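PDB 3KZH: probable sugar kinase from Clostridium perfringens, which is probably a sugar kinase of the pfkB (ribokinase-like) family, expected to transfer a phosphate group to a carbohydrate substrate. Local coordinates for residues 59-64 with 83-88; 8-13 with 131-136. One frame throughout, in Å; residues are numbered along the deposited sequence.

Interaction 1. Residues 59-64 with 83-88; sequences TNFMSI and YHMDDS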
# COMPACT_ATOMS: atom_id res chain seq x y z
N THR A 59 -9.06 -10.93 20.16
CA THR A 59 -8.79 -11.72 18.98
C THR A 59 -7.33 -11.95 18.67
O THR A 59 -6.52 -11.03 18.69
CB THR A 59 -9.45 -11.03 17.73
OG1 THR A 59 -10.80 -10.65 18.06
CG2 THR A 59 -9.45 -11.94 16.49
N ASN A 60 -7.01 -13.20 18.38
CA ASN A 60 -5.67 -13.59 17.98
C ASN A 60 -5.84 -14.01 16.52
O ASN A 60 -6.56 -14.95 16.21
CB ASN A 60 -5.11 -14.72 18.85
CG ASN A 60 -3.64 -15.02 18.57
OD1 ASN A 60 -3.24 -15.15 17.41
ND2 ASN A 60 -2.84 -15.13 19.62
N PHE A 61 -5.21 -13.25 15.64
CA PHE A 61 -5.25 -13.54 14.21
C PHE A 61 -3.90 -14.03 13.72
O PHE A 61 -2.97 -13.25 13.55
CB PHE A 61 -5.73 -12.32 13.39
CG PHE A 61 -5.84 -12.58 11.90
CD1 PHE A 61 -6.30 -13.82 11.40
CD2 PHE A 61 -5.45 -11.60 10.98
CE1 PHE A 61 -6.36 -14.09 10.02
CE2 PHE A 61 -5.50 -11.85 9.60
CZ PHE A 61 -5.96 -13.09 9.11
N MSE A 62 -3.84 -15.33 13.42
CA MSE A 62 -2.63 -15.96 12.92
C MSE A 62 -2.74 -16.08 11.41
O MSE A 62 -3.57 -16.83 10.89
CB MSE A 62 -2.45 -17.33 13.58
CG MSE A 62 -1.07 -17.97 13.41
SE MSE A 62 -1.00 -19.71 14.24
CE MSE A 62 -1.11 -19.10 16.04
N SER A 63 -1.90 -15.34 10.71
CA SER A 63 -1.93 -15.33 9.26
C SER A 63 -0.57 -15.59 8.65
O SER A 63 0.34 -16.10 9.32
CB SER A 63 -2.49 -13.99 8.79
OG SER A 63 -2.95 -14.04 7.44
N ILE A 64 -0.47 -15.28 7.36
CA ILE A 64 0.75 -15.43 6.57
C ILE A 64 1.05 -14.07 5.92
O ILE A 64 0.33 -13.63 5.01
CB ILE A 64 0.58 -16.51 5.48
CG1 ILE A 64 0.39 -17.90 6.11
CG2 ILE A 64 1.76 -16.48 4.53
CD1 ILE A 64 -0.04 -18.99 5.15
N TYR A 83 -6.86 -6.48 16.35
CA TYR A 83 -6.75 -7.92 16.13
C TYR A 83 -5.26 -8.24 16.11
O TYR A 83 -4.51 -7.77 15.26
CB TYR A 83 -7.55 -8.42 14.89
CG TYR A 83 -7.28 -7.77 13.54
CD1 TYR A 83 -6.52 -8.43 12.57
CD2 TYR A 83 -7.84 -6.52 13.21
CE1 TYR A 83 -6.30 -7.86 11.28
CE2 TYR A 83 -7.64 -5.94 11.92
CZ TYR A 83 -6.85 -6.62 10.97
OH TYR A 83 -6.56 -6.05 9.74
N HIS A 84 -4.83 -8.94 17.17
CA HIS A 84 -3.43 -9.30 17.41
C HIS A 84 -2.85 -10.35 16.47
O HIS A 84 -3.22 -11.52 16.50
CB HIS A 84 -3.28 -9.69 18.88
CG HIS A 84 -3.92 -8.70 19.81
ND1 HIS A 84 -3.44 -7.42 19.99
CD2 HIS A 84 -5.04 -8.79 20.56
CE1 HIS A 84 -4.24 -6.76 20.80
NE2 HIS A 84 -5.22 -7.56 21.16
N MSE A 85 -1.90 -9.89 15.67
CA MSE A 85 -1.25 -10.73 14.66
C MSE A 85 0.17 -11.16 15.01
O MSE A 85 0.88 -11.66 14.14
CB MSE A 85 -1.26 -9.99 13.32
CG MSE A 85 -2.62 -9.73 12.72
SE MSE A 85 -2.41 -8.89 11.01
CE MSE A 85 -1.92 -10.46 10.01
N ASP A 86 0.54 -11.02 16.28
CA ASP A 86 1.87 -11.35 16.81
C ASP A 86 2.42 -12.73 16.46
O ASP A 86 3.58 -12.86 16.09
CB ASP A 86 1.86 -11.20 18.34
CG ASP A 86 1.47 -9.81 18.81
OD1 ASP A 86 0.35 -9.33 18.50
OD2 ASP A 86 2.30 -9.18 19.50
N ASP A 87 1.54 -13.72 16.48
CA ASP A 87 1.91 -15.10 16.20
C ASP A 87 1.85 -15.54 14.74
O ASP A 87 1.94 -16.74 14.45
CB ASP A 87 1.09 -16.05 17.09
CG ASP A 87 1.25 -15.74 18.56
OD1 ASP A 87 2.37 -15.87 19.08
OD2 ASP A 87 0.25 -15.34 19.20
N SER A 88 1.76 -14.58 13.82
CA SER A 88 1.67 -14.87 12.38
C SER A 88 3.00 -15.29 11.75
O SER A 88 4.08 -15.09 12.32
CB SER A 88 1.14 -13.65 11.60
OG SER A 88 -0.14 -13.26 12.04
O HOH W 1 -1.16 -14.03 15.96
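Asn60 ND2 gives Asp87 OD2 a nearly straight hydrogen bond (3.1 Å, 168° at the hydrogen). The amide and carboxylate planes are almost coplanar, 11° apart. A water accepts the Asp87 N-H and lies 2.8 Å from Asn60 OD1, so both ends of the amide face polar partners.

Ser88 OG accepts from Ser63 N (3.0 Å) and donates to Met85 O (2.8 Å). Ser88 N donates to the same carbonyl from the same face, closing a type I turn.

Two backbone bonds join the segments beside this turn. Phe61 N reaches His84 O at 2.8 Å, and His84 N reaches Thr59 O at 3.1 Å. They set 83-84, a weakly bonded strand, parallel to 59-62 at the edge, within this chain, of the main sheet of a ribokinase-like fold. Helix 69-81 links the two strands, a beta-alpha-beta crossover.

With CG anti to the backbone N (chi1 -178°), the Phe61 side chain lies alongside those of Tyr83 and Met85. Its CD2 meets the tyrosine ring edge at CD1 (3.7 Å). The selenium of selenomethionine Met85 is 5.3 Å from the Phe61 centroid, an oblique Met-aromatic contact. Helix 44-54 packs on Phe61, and helix 69-81 on Tyr83 and Met85.

Interaction 2. Residues 8-13 with 131-136; sequences YLLVFG and REIFEN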
# COMPACT_ATOMS: atom_id res chain seq x y z
N TYR A 8 -9.06 -15.67 24.81
CA TYR A 8 -9.06 -15.16 23.45
C TYR A 8 -9.63 -16.14 22.44
O TYR A 8 -9.70 -17.35 22.69
CB TYR A 8 -7.62 -14.78 23.03
CG TYR A 8 -6.64 -15.94 22.97
CD1 TYR A 8 -6.39 -16.63 21.76
CD2 TYR A 8 -5.96 -16.38 24.13
CE1 TYR A 8 -5.50 -17.72 21.71
CE2 TYR A 8 -5.06 -17.47 24.09
CZ TYR A 8 -4.85 -18.13 22.87
OH TYR A 8 -4.01 -19.20 22.83
N LEU A 9 -9.92 -15.61 21.25
CA LEU A 9 -10.42 -16.39 20.13
C LEU A 9 -9.34 -16.35 19.07
O LEU A 9 -8.83 -15.28 18.75
CB LEU A 9 -11.71 -15.79 19.53
CG LEU A 9 -12.69 -16.77 18.87
CD1 LEU A 9 -14.05 -16.17 18.93
CD2 LEU A 9 -12.35 -17.22 17.46
N LEU A 10 -9.06 -17.51 18.50
CA LEU A 10 -8.07 -17.62 17.45
C LEU A 10 -8.71 -17.75 16.09
O LEU A 10 -9.66 -18.51 15.91
CB LEU A 10 -7.11 -18.78 17.71
CG LEU A 10 -5.96 -19.06 16.72
CD1 LEU A 10 -5.00 -17.88 16.60
CD2 LEU A 10 -5.23 -20.30 17.16
N VAL A 11 -8.21 -16.95 15.15
CA VAL A 11 -8.66 -16.98 13.77
C VAL A 11 -7.39 -17.34 13.01
O VAL A 11 -6.35 -16.72 13.23
CB VAL A 11 -9.24 -15.60 13.28
CG1 VAL A 11 -9.71 -15.69 11.83
CG2 VAL A 11 -10.39 -15.14 14.17
N PHE A 12 -7.46 -18.39 12.20
CA PHE A 12 -6.31 -18.87 11.42
C PHE A 12 -6.67 -18.85 9.93
O PHE A 12 -7.57 -19.57 9.52
CB PHE A 12 -5.93 -20.29 11.90
CG PHE A 12 -4.71 -20.88 11.23
CD1 PHE A 12 -3.42 -20.62 11.73
CD2 PHE A 12 -4.84 -21.75 10.12
CE1 PHE A 12 -2.25 -21.20 11.14
CE2 PHE A 12 -3.69 -22.34 9.52
CZ PHE A 12 -2.40 -22.07 10.04
N GLY A 13 -5.94 -18.07 9.14
CA GLY A 13 -6.19 -17.99 7.71
C GLY A 13 -5.49 -16.87 6.96
O GLY A 13 -4.72 -16.10 7.53
N ARG A 131 1.80 -24.29 18.83
CA ARG A 131 0.79 -25.22 19.37
C ARG A 131 0.05 -24.72 20.62
O ARG A 131 -1.14 -24.98 20.79
CB ARG A 131 1.42 -26.59 19.66
CG ARG A 131 2.59 -26.56 20.65
CD ARG A 131 3.01 -27.94 21.06
NE ARG A 131 2.00 -28.58 21.90
CZ ARG A 131 2.25 -29.59 22.74
NH1 ARG A 131 3.48 -30.09 22.87
NH2 ARG A 131 1.25 -30.09 23.47
N GLU A 132 0.75 -23.94 21.43
CA GLU A 132 0.22 -23.38 22.67
C GLU A 132 -0.84 -22.30 22.41
O GLU A 132 -1.72 -22.07 23.25
CB GLU A 132 1.37 -22.81 23.49
CG GLU A 132 1.16 -22.84 24.97
CD GLU A 132 2.39 -22.35 25.71
OE1 GLU A 132 3.32 -23.16 25.92
OE2 GLU A 132 2.41 -21.15 26.05
N ILE A 133 -0.77 -21.66 21.24
CA ILE A 133 -1.75 -20.64 20.87
C ILE A 133 -3.08 -21.33 20.52
O ILE A 133 -4.14 -20.87 20.92
CB ILE A 133 -1.25 -19.74 19.70
CG1 ILE A 133 0.14 -19.15 20.01
CG2 ILE A 133 -2.28 -18.62 19.40
CD1 ILE A 133 0.23 -18.25 21.26
N PHE A 134 -2.97 -22.48 19.84
CA PHE A 134 -4.13 -23.29 19.45
C PHE A 134 -4.77 -23.96 20.66
O PHE A 134 -5.97 -23.79 20.88
CB PHE A 134 -3.73 -24.37 18.45
CG PHE A 134 -3.34 -23.86 17.10
CD1 PHE A 134 -4.33 -23.60 16.13
CD2 PHE A 134 -1.99 -23.70 16.76
CE1 PHE A 134 -3.97 -23.18 14.82
CE2 PHE A 134 -1.61 -23.28 15.46
CZ PHE A 134 -2.61 -23.02 14.48
N GLU A 135 -3.95 -24.63 21.47
CA GLU A 135 -4.40 -25.34 22.67
C GLU A 135 -5.10 -24.49 23.75
O GLU A 135 -6.04 -24.98 24.40
CB GLU A 135 -3.24 -26.13 23.29
CG GLU A 135 -2.70 -27.23 22.39
CD GLU A 135 -1.48 -27.95 22.94
OE1 GLU A 135 -0.64 -27.30 23.61
OE2 GLU A 135 -1.35 -29.17 22.69
N ASN A 136 -4.66 -23.25 23.91
CA ASN A 136 -5.26 -22.35 24.90
C ASN A 136 -6.34 -21.42 24.34
O ASN A 136 -6.85 -20.55 25.05
CB ASN A 136 -4.18 -21.55 25.64
CG ASN A 136 -3.22 -22.44 26.42
OD1 ASN A 136 -2.07 -22.62 26.02
ND2 ASN A 136 -3.70 -23.01 27.52
O HOH W 2 -8.28 -18.57 25.72
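The Tyr8 ring meets the carbonyl oxygen of Ile133 at its edge, near the ring plane. The phenol OH donates a short hydrogen bond of 2.5 Å to Ile133 O, coming in only slightly tilted from the carbonyl plane. The tyrosine takes the least roomy of the three first-torsion positions, with CG between the backbone N and the carbonyl carbon (chi1 64°). This swings its ring across to the helix. Tyr8 CE1 also lies 4.1 Å from Ile133 CG2.

The rings of Phe12 and Phe134 meet at a slant. Their centroids are 5.5 Å apart and their planes make 56°. Phe134 CZ does the touching, 3.7 Å from Phe12 CD1. Phe157 of helix 147-157 stacks on Phe134, and Leu153 of that helix packs on both phenylalanines.

Leu10 sits between the two aromatic contacts and uses both its branches. Its CD2 approaches Phe134 CD1 obliquely at 3.6 Å, while its CD1 meets Ile133 CG2 at 4.0 Å. Leu10 and Phe12 start out from the strand toward the helix. Phe134 starts away from the strand, but its ring comes back to it.

A water joins the backbones at one end, accepting from Tyr8 N (3.1 Å) and donating to Asn136 O.

The axes of strand 9-12 and helix 131-135 come within 9.3 Å, with their directions 123° apart. The short helix precedes strand 139-143, a parallel neighbour of 9-12. A helix laid over the apolar side chains of an inner parallel strand belongs to the layered alpha/beta fold of the ribokinase family.

Strands 59-62 and 9-12 are neighbours in the same sheet, so the two interactions share one framework and touch directly. Asn60 N is 2.8 Å from Leu9 O, and Ser63 OG is 2.7 Å from Gly13 O, both probable hydrogen bonds. Along the chain, interaction 1 is nested inside the loop closed by interaction 2. Interaction 1 joins strand 59-62 and the residue after it to a short edge strand and its following turn. It is mostly buried; backbone and side-chain hydrogen bonds carry much of it. Interaction 2 joins a strand to a helix over the sheet and is only partly buried. It is mainly apolar, with a single direct hydrogen bond. Ile133 reaches Asn60, Met62 and Asp87, bridging the two contacts.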